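Local coordinates for protein Ceg4 (Legionella pneumophila subsp. pneumophila, PDB 6AOK) that dephosphorylates phosphotyrosine as a magnesium-binding HAD-like phosphatase and, as a Legionella effector, attenuates activation of eukaryotic MAPK pathways, at residues A[108-120]-A[135-148]. Numbering follows the deposited sequence.
Sequences VNIVTKNRAEYIK and KLTILESGYKFNDV
Lys144 reaches Val111 from the start of helix 144-148, and its side chain shows how a helix that follows a strand can place a charged group at a site beyond the C-terminal ends of the strands. CB and then CG pass slantwise over Val111 CG1, with CG 3.7 Å from that methyl. With CG anti to the carbonyl carbon (chi1 -62°) and the chain extended beyond it, CD continues past the same methyl and CE comes over the Val111 carbonyl. NZ then donates to Val111 O at 3.0 Å, from above the carbonyl plane rather than on a lone pair; its charge is met by salt bridges to Asp166 and to the magnesium ligand Asp18.

Strands 108-111 and 136-139 run parallel. Ile110 gives its N to Thr137 O and takes Leu139 N on its own O at 2.8 Å, an almost straight bond (179°), and Thr112 N to Leu139 O continues the ladder past the strand ends. On one face Ile138 slides against helix 116-120, its CG2 3.8 Å from Ile119 CD1 and its CD1 against Ala116 CB. On the other, Asn109 OD1 lies beside CB and CG2 of Thr137 while accepting from Arg151.

Just beyond the strands Glu140 stretches across to the other loop. Its OE1 takes Ala116 N in the first turn of the helix at 2.8 Å, approached from above the carboxylate plane, and a water at 2.6 Å links the same oxygen to Glu117 OE1, probably easing the repulsion between the two acids. Asn114 ND2, hydrogen-bonded to the magnesium ligand Asp20, ties this loop to the metal site's second shell. Neighbouring parallel strands whose C-terminal loops deliver polar groups beside the metal-binding aspartates are characteristic of the Rossmann-like core of HAD phosphatases.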
ATOM      1  N   VAL A 108      -6.982  -1.621   5.293  1.00 12.86           N
ATOM      2  CA  VAL A 108      -5.915  -1.559   4.304  1.00 14.63           C
ATOM      3  C   VAL A 108      -4.597  -1.881   4.989  1.00 14.52           C
ATOM      4  O   VAL A 108      -4.113  -1.099   5.819  1.00 16.09           O
ATOM      5  CB  VAL A 108      -5.841  -0.189   3.637  1.00 14.39           C
ATOM      6  CG1 VAL A 108      -4.847  -0.246   2.533  1.00 14.44           C
ATOM      7  CG2 VAL A 108      -7.200   0.140   3.077  1.00 19.49           C
ATOM      8  N   ASN A 109      -4.013  -3.025   4.634  1.00 11.86           N
ATOM      9  CA  ASN A 109      -2.707  -3.440   5.128  1.00 12.51           C
ATOM     10  C   ASN A 109      -1.751  -3.407   3.955  1.00 11.75           C
ATOM     11  O   ASN A 109      -1.942  -4.135   2.981  1.00 13.48           O
ATOM     12  CB  ASN A 109      -2.724  -4.854   5.691  1.00 12.20           C
ATOM     13  CG  ASN A 109      -3.759  -5.032   6.797  1.00 14.11           C
ATOM     14  OD1 ASN A 109      -3.534  -4.596   7.949  1.00 12.78           O
ATOM     15  ND2 ASN A 109      -4.898  -5.670   6.474  1.00 14.69           N
ATOM     16  N   ILE A 110      -0.680  -2.663   4.099  1.00  8.75           N
ATOM     17  CA  ILE A 110       0.414  -2.706   3.143  1.00  9.79           C
ATOM     18  C   ILE A 110       1.514  -3.583   3.733  1.00 11.75           C
ATOM     19  O   ILE A 110       1.959  -3.360   4.861  1.00 12.85           O
ATOM     20  CB  ILE A 110       0.936  -1.299   2.845  1.00 13.50           C
ATOM     21  CG1 ILE A 110      -0.189  -0.450   2.230  1.00 12.98           C
ATOM     22  CG2 ILE A 110       2.186  -1.413   1.889  1.00 11.14           C
ATOM     23  CD1 ILE A 110       0.232   1.036   1.997  1.00 17.30           C
ATOM     24  N   VAL A 111       1.926  -4.601   3.002  1.00  9.64           N
ATOM     25  CA  VAL A 111       2.896  -5.568   3.498  1.00 10.09           C
ATOM     26  C   VAL A 111       4.116  -5.462   2.600  1.00  9.23           C
ATOM     27  O   VAL A 111       4.014  -5.668   1.389  1.00 10.34           O
ATOM     28  CB  VAL A 111       2.320  -6.991   3.467  1.00 11.02           C
ATOM     29  CG1 VAL A 111       3.227  -7.961   4.188  1.00 10.38           C
ATOM     30  CG2 VAL A 111       0.811  -7.023   4.048  1.00 11.62           C
ATOM     31  N   THR A 112       5.264  -5.151   3.183  1.00 10.08           N
ATOM     32  CA  THR A 112       6.302  -4.593   2.346  1.00 10.35           C
ATOM     33  C   THR A 112       7.685  -4.928   2.903  1.00  9.71           C
ATOM     34  O   THR A 112       7.847  -5.160   4.100  1.00 12.21           O
ATOM     35  CB  THR A 112       6.079  -3.059   2.284  1.00  8.56           C
ATOM     36  OG1 THR A 112       6.961  -2.521   1.343  1.00 10.43           O
ATOM     37  CG2 THR A 112       6.327  -2.388   3.651  1.00 10.61           C
ATOM     38  N   LYS A 113       8.681  -4.902   2.058  1.00  9.86           N
ATOM     39  CA  LYS A 113      10.060  -4.875   2.543  1.00 10.42           C
ATOM     40  C   LYS A 113      10.635  -3.463   2.481  1.00 12.65           C
ATOM     41  O   LYS A 113      11.845  -3.271   2.746  1.00 12.72           O
ATOM     42  CB  LYS A 113      10.954  -5.832   1.749  1.00 11.49           C
ATOM     43  CG  LYS A 113      10.547  -7.306   1.875  1.00 13.62           C
ATOM     44  CD  LYS A 113      11.154  -8.184   0.762  1.00 16.82           C
ATOM     45  CE  LYS A 113      10.238  -9.431   0.704  1.00 17.81           C
ATOM     46  NZ  LYS A 113      10.631 -10.407  -0.306  1.00 20.54           N
ATOM     47  N   ASN A 114       9.808  -2.491   2.083  1.00 10.04           N
ATOM     48  CA  ASN A 114      10.137  -1.068   2.206  1.00 11.17           C
ATOM     49  C   ASN A 114       9.838  -0.614   3.636  1.00 12.01           C
ATOM     50  O   ASN A 114       9.762  -1.442   4.565  1.00 12.53           O
ATOM     51  CB  ASN A 114       9.357  -0.240   1.179  1.00 12.30           C
ATOM     52  CG  ASN A 114      10.075   1.035   0.751  1.00 13.69           C
ATOM     53  OD1 ASN A 114      10.547   1.810   1.599  1.00 12.23           O
ATOM     54  ND2 ASN A 114      10.137   1.287  -0.585  1.00 11.03           N
ATOM     55  N   ARG A 115       9.665   0.682   3.860  1.00 11.54           N
ATOM     56  CA  ARG A 115       9.554   1.123   5.242  1.00 11.75           C
ATOM     57  C   ARG A 115       8.421   2.119   5.329  1.00 11.04           C
ATOM     58  O   ARG A 115       8.143   2.850   4.378  1.00  9.61           O
ATOM     59  CB  ARG A 115      10.860   1.753   5.749  1.00 13.55           C
ATOM     60  CG  ARG A 115      11.375   2.855   4.836  1.00 14.65           C
ATOM     61  CD  ARG A 115      12.814   3.109   5.161  1.00 18.63           C
ATOM     62  NE  ARG A 115      12.972   3.742   6.467  1.00 19.38           N
ATOM     63  CZ  ARG A 115      14.140   4.133   6.965  1.00 22.24           C
ATOM     64  NH1 ARG A 115      15.279   3.934   6.271  1.00 16.77           N
ATOM     65  NH2 ARG A 115      14.174   4.723   8.173  1.00 20.61           N
ATOM     66  N   ALA A 116       7.740   2.112   6.481  1.00 11.84           N
ATOM     67  CA  ALA A 116       6.600   3.005   6.706  1.00 10.02           C
ATOM     68  C   ALA A 116       6.941   4.472   6.442  1.00 10.70           C
ATOM     69  O   ALA A 116       6.102   5.215   5.909  1.00 12.10           O
ATOM     70  CB  ALA A 116       6.097   2.834   8.148  1.00 14.57           C
ATOM     71  N   GLU A 117       8.138   4.936   6.812  1.00 11.11           N
ATOM     72  CA  GLU A 117       8.365   6.383   6.639  1.00 17.21           C
ATOM     73  C   GLU A 117       8.305   6.750   5.163  1.00 14.78           C
ATOM     74  O   GLU A 117       7.786   7.819   4.791  1.00 12.92           O
ATOM     75  CB  GLU A 117       9.698   6.857   7.235  1.00 19.02           C
ATOM     76  CG  GLU A 117       9.864   6.536   8.668  1.00 20.43           C
ATOM     77  CD  GLU A 117      10.707   5.258   8.864  1.00 22.55           C
ATOM     78  OE1 GLU A 117      10.414   4.173   8.276  1.00 20.90           O
ATOM     79  OE2 GLU A 117      11.673   5.353   9.619  1.00 25.42           O
ATOM     80  N   TYR A 118       8.779   5.852   4.314  1.00 12.31           N
ATOM     81  CA  TYR A 118       8.836   6.145   2.889  1.00 10.97           C
ATOM     82  C   TYR A 118       7.449   6.093   2.280  1.00 11.92           C
ATOM     83  O   TYR A 118       7.056   6.973   1.495  1.00 12.16           O
ATOM     84  CB  TYR A 118       9.732   5.118   2.192  1.00 13.83           C
ATOM     85  CG  TYR A 118       9.749   5.380   0.707  1.00 14.78           C
ATOM     86  CD1 TYR A 118       9.132   4.509  -0.193  1.00 10.80           C
ATOM     87  CD2 TYR A 118      10.381   6.529   0.213  1.00 12.33           C
ATOM     88  CE1 TYR A 118       9.159   4.788  -1.606  1.00 13.64           C
ATOM     89  CE2 TYR A 118      10.416   6.803  -1.161  1.00 12.78           C
ATOM     90  CZ  TYR A 118       9.801   5.934  -2.054  1.00 14.83           C
ATOM     91  OH  TYR A 118       9.882   6.146  -3.412  1.00 13.05           O
ATOM     92  N   ILE A 119       6.702   5.042   2.618  1.00  9.38           N
ATOM     93  CA  ILE A 119       5.348   4.877   2.110  1.00 11.99           C
ATOM     94  C   ILE A 119       4.485   6.070   2.509  1.00 13.19           C
ATOM     95  O   ILE A 119       3.790   6.643   1.672  1.00 10.27           O
ATOM     96  CB  ILE A 119       4.760   3.531   2.605  1.00 11.82           C
ATOM     97  CG1 ILE A 119       5.519   2.359   1.948  1.00 12.78           C
ATOM     98  CG2 ILE A 119       3.273   3.495   2.354  1.00  9.53           C
ATOM     99  CD1 ILE A 119       5.245   1.001   2.666  1.00 11.86           C
ATOM    100  N   LYS A 120       4.571   6.504   3.777  1.00  9.46           N
ATOM    101  CA  LYS A 120       3.776   7.646   4.215  1.00 13.06           C
ATOM    102  C   LYS A 120       4.180   8.926   3.489  1.00 14.61           C
ATOM    103  O   LYS A 120       3.328   9.795   3.226  1.00 13.53           O
ATOM    104  CB  LYS A 120       3.914   7.827   5.717  1.00 13.72           C
ATOM    105  CG  LYS A 120       3.251   6.726   6.521  1.00 15.10           C
ATOM    106  CD  LYS A 120       3.390   7.185   7.979  1.00 21.07           C
ATOM    107  CE  LYS A 120       3.189   6.109   8.892  1.00 27.60           C
ATOM    108  NZ  LYS A 120       3.475   6.675  10.287  1.00 32.28           N
ATOM    109  N   LYS A 135      -5.048   5.530   8.472  1.00 16.70           N
ATOM    110  CA  LYS A 135      -5.832   4.311   8.380  1.00 16.62           C
ATOM    111  C   LYS A 135      -5.079   3.191   7.705  1.00 15.84           C
ATOM    112  O   LYS A 135      -5.621   2.091   7.581  1.00 17.18           O
ATOM    113  CB  LYS A 135      -7.154   4.558   7.650  1.00 17.43           C
ATOM    114  CG  LYS A 135      -7.900   5.762   8.163  1.00 21.48           C
ATOM    115  CD  LYS A 135      -8.735   5.451   9.362  1.00 27.48           C
ATOM    116  CE  LYS A 135      -9.341   6.763   9.991  1.00 34.75           C
ATOM    117  NZ  LYS A 135     -10.252   7.545   9.045  1.00 39.18           N
ATOM    118  N   LEU A 136      -3.861   3.444   7.255  1.00 11.49           N
ATOM    119  CA  LEU A 136      -3.007   2.406   6.740  1.00 12.30           C
ATOM    120  C   LEU A 136      -2.401   1.618   7.891  1.00 15.13           C
ATOM    121  O   LEU A 136      -1.987   2.203   8.892  1.00 14.35           O
ATOM    122  CB  LEU A 136      -1.861   3.024   5.950  1.00 11.25           C
ATOM    123  CG  LEU A 136      -2.234   3.702   4.661  1.00 12.69           C
ATOM    124  CD1 LEU A 136      -0.959   4.369   4.194  1.00 12.95           C
ATOM    125  CD2 LEU A 136      -2.642   2.650   3.649  1.00 14.94           C
ATOM    126  N   THR A 137      -2.320   0.293   7.728  1.00  9.77           N
ATOM    127  CA  THR A 137      -1.524  -0.577   8.604  1.00 11.99           C
ATOM    128  C   THR A 137      -0.352  -1.014   7.739  1.00 12.22           C
ATOM    129  O   THR A 137      -0.547  -1.627   6.696  1.00 15.07           O
ATOM    130  CB  THR A 137      -2.333  -1.786   9.094  1.00 14.37           C
ATOM    131  OG1 THR A 137      -3.386  -1.340   9.951  1.00 15.66           O
ATOM    132  CG2 THR A 137      -1.466  -2.828   9.880  1.00 13.72           C
ATOM    133  N   ILE A 138       0.853  -0.674   8.142  1.00 10.21           N
ATOM    134  CA  ILE A 138       2.026  -0.961   7.331  1.00 10.88           C
ATOM    135  C   ILE A 138       2.791  -2.031   8.072  1.00 12.25           C
ATOM    136  O   ILE A 138       3.220  -1.808   9.219  1.00 11.76           O
ATOM    137  CB  ILE A 138       2.877   0.298   7.101  1.00 11.21           C
ATOM    138  CG1 ILE A 138       2.011   1.356   6.407  1.00 14.41           C
ATOM    139  CG2 ILE A 138       4.150  -0.037   6.205  1.00  9.55           C
ATOM    140  CD1 ILE A 138       2.726   2.668   6.184  1.00 17.01           C
ATOM    141  N   LEU A 139       2.941  -3.199   7.426  1.00 12.07           N
ATOM    142  CA  LEU A 139       3.593  -4.378   8.011  1.00 11.62           C
ATOM    143  C   LEU A 139       4.916  -4.546   7.282  1.00 13.76           C
ATOM    144  O   LEU A 139       4.914  -4.835   6.087  1.00 11.47           O
ATOM    145  CB  LEU A 139       2.693  -5.596   7.839  1.00  9.01           C
ATOM    146  CG  LEU A 139       1.315  -5.359   8.504  1.00 12.81           C
ATOM    147  CD1 LEU A 139       0.353  -6.413   8.080  1.00 17.35           C
ATOM    148  CD2 LEU A 139       1.391  -5.250  10.079  1.00 15.23           C
ATOM    149  N   GLU A 140       6.044  -4.351   7.980  1.00 11.55           N
ATOM    150  CA  GLU A 140       7.307  -4.268   7.229  1.00 14.11           C
ATOM    151  C   GLU A 140       8.370  -5.179   7.829  1.00 12.87           C
ATOM    152  O   GLU A 140       9.562  -4.892   7.742  1.00 17.04           O
ATOM    153  CB  GLU A 140       7.818  -2.823   7.131  1.00 16.74           C
ATOM    154  CG  GLU A 140       8.091  -2.135   8.457  1.00 22.34           C
ATOM    155  CD  GLU A 140       8.935  -0.832   8.325  1.00 25.78           C
ATOM    156  OE1 GLU A 140       8.384   0.265   8.532  1.00 24.41           O
ATOM    157  OE2 GLU A 140      10.170  -0.916   8.066  1.00 28.10           O
ATOM    158  N   SER A 141       7.968  -6.321   8.360  1.00 10.08           N
ATOM    159  CA  SER A 141       8.965  -7.214   8.934  1.00 16.64           C
ATOM    160  C   SER A 141       9.850  -7.839   7.857  1.00 18.76           C
ATOM    161  O   SER A 141      10.991  -8.221   8.133  1.00 21.14           O
ATOM    162  CB  SER A 141       8.264  -8.297   9.738  1.00 17.04           C
ATOM    163  OG  SER A 141       7.814  -9.325   8.872  1.00 18.96           O
ATOM    164  N   GLY A 142       9.324  -8.003   6.641  1.00 16.19           N
ATOM    165  CA  GLY A 142      10.072  -8.563   5.548  1.00 13.91           C
ATOM    166  C   GLY A 142       9.698  -9.989   5.262  1.00 14.28           C
ATOM    167  O   GLY A 142      10.114 -10.535   4.244  1.00 15.14           O
ATOM    168  N   TYR A 143       8.893 -10.595   6.120  1.00 13.22           N
ATOM    169  CA  TYR A 143       8.442 -11.964   5.911  1.00 14.19           C
ATOM    170  C   TYR A 143       6.929 -11.869   5.782  1.00 14.47           C
ATOM    171  O   TYR A 143       6.214 -11.789   6.794  1.00 12.00           O
ATOM    172  CB  TYR A 143       8.859 -12.864   7.073  1.00 15.86           C
ATOM    173  CG  TYR A 143       8.496 -14.324   6.870  1.00 16.03           C
ATOM    174  CD1 TYR A 143       8.360 -14.867   5.578  1.00 14.51           C
ATOM    175  CD2 TYR A 143       8.302 -15.164   7.978  1.00 16.66           C
ATOM    176  CE1 TYR A 143       8.061 -16.217   5.397  1.00 17.48           C
ATOM    177  CE2 TYR A 143       7.983 -16.478   7.817  1.00 17.53           C
ATOM    178  CZ  TYR A 143       7.870 -17.005   6.541  1.00 19.52           C
ATOM    179  OH  TYR A 143       7.544 -18.312   6.448  1.00 21.29           O
ATOM    180  N   LYS A 144       6.441 -11.847   4.530  1.00 11.14           N
ATOM    181  CA  LYS A 144       5.034 -11.539   4.318  1.00 10.36           C
ATOM    182  C   LYS A 144       4.105 -12.608   4.897  1.00 11.48           C
ATOM    183  O   LYS A 144       3.003 -12.281   5.359  1.00 11.53           O
ATOM    184  CB  LYS A 144       4.782 -11.328   2.816  1.00 11.03           C
ATOM    185  CG  LYS A 144       5.583 -10.138   2.258  1.00 10.21           C
ATOM    186  CD  LYS A 144       4.857  -9.445   1.064  1.00 15.28           C
ATOM    187  CE  LYS A 144       5.739  -8.368   0.470  1.00 16.33           C
ATOM    188  NZ  LYS A 144       5.124  -7.589  -0.663  1.00 13.00           N
ATOM    189  N   PHE A 145       4.498 -13.880   4.850  1.00 12.78           N
ATOM    190  CA  PHE A 145       3.639 -14.904   5.445  1.00 13.07           C
ATOM    191  C   PHE A 145       3.376 -14.597   6.915  1.00 11.45           C
ATOM    192  O   PHE A 145       2.235 -14.666   7.375  1.00 11.54           O
ATOM    193  CB  PHE A 145       4.242 -16.308   5.325  1.00 14.17           C
ATOM    194  CG  PHE A 145       3.421 -17.350   6.067  1.00 17.89           C
ATOM    195  CD1 PHE A 145       2.303 -17.894   5.481  1.00 13.68           C
ATOM    196  CD2 PHE A 145       3.717 -17.689   7.381  1.00 16.90           C
ATOM    197  CE1 PHE A 145       1.505 -18.840   6.170  1.00 14.50           C
ATOM    198  CE2 PHE A 145       2.942 -18.596   8.085  1.00 16.29           C
ATOM    199  CZ  PHE A 145       1.818 -19.186   7.459  1.00 17.11           C
ATOM    200  N   ASN A 146       4.431 -14.281   7.679  1.00 11.54           N
ATOM    201  CA  ASN A 146       4.229 -14.045   9.109  1.00 15.64           C
ATOM    202  C   ASN A 146       3.446 -12.771   9.325  1.00 13.84           C
ATOM    203  O   ASN A 146       2.604 -12.696  10.236  1.00 14.65           O
ATOM    204  CB  ASN A 146       5.578 -13.959   9.838  1.00 19.61           C
ATOM    205  CG  ASN A 146       6.027 -15.317  10.393  1.00 27.14           C
ATOM    206  OD1 ASN A 146       5.326 -16.347  10.250  1.00 30.45           O
ATOM    207  ND2 ASN A 146       7.218 -15.337  11.012  1.00 27.95           N
ATOM    208  N   ASP A 147       3.708 -11.750   8.501  1.00 11.61           N
ATOM    209  CA  ASP A 147       2.983 -10.496   8.673  1.00 14.67           C
ATOM    210  C   ASP A 147       1.483 -10.691   8.441  1.00 12.01           C
ATOM    211  O   ASP A 147       0.661 -10.184   9.213  1.00 11.53           O
ATOM    212  CB  ASP A 147       3.544  -9.427   7.746  1.00 14.80           C
ATOM    213  CG  ASP A 147       4.776  -8.704   8.355  1.00 21.61           C
ATOM    214  OD1 ASP A 147       5.089  -8.930   9.547  1.00 26.45           O
ATOM    215  OD2 ASP A 147       5.441  -7.915   7.656  1.00 24.07           O
ATOM    216  N   VAL A 148       1.097 -11.394   7.376  1.00 10.77           N
ATOM    217  CA  VAL A 148      -0.342 -11.576   7.129  1.00 13.37           C
ATOM    218  C   VAL A 148      -0.942 -12.564   8.145  1.00 11.19           C
ATOM    219  O   VAL A 148      -2.092 -12.416   8.607  1.00 12.55           O
ATOM    220  CB  VAL A 148      -0.547 -12.047   5.678  1.00 13.17           C
ATOM    221  CG1 VAL A 148      -2.018 -12.430   5.377  1.00 13.13           C
ATOM    222  CG2 VAL A 148      -0.004 -10.963   4.727  1.00 12.61           C
TER
HETATM  223  O   HOH W   1      -7.824   0.952   6.442  1.00 18.45           O
HETATM  224  O   HOH W   2       6.808  -7.568   5.395  1.00 13.27           O
HETATM  225  O   HOH W   3       9.670   1.889  10.101  1.00 52.33           O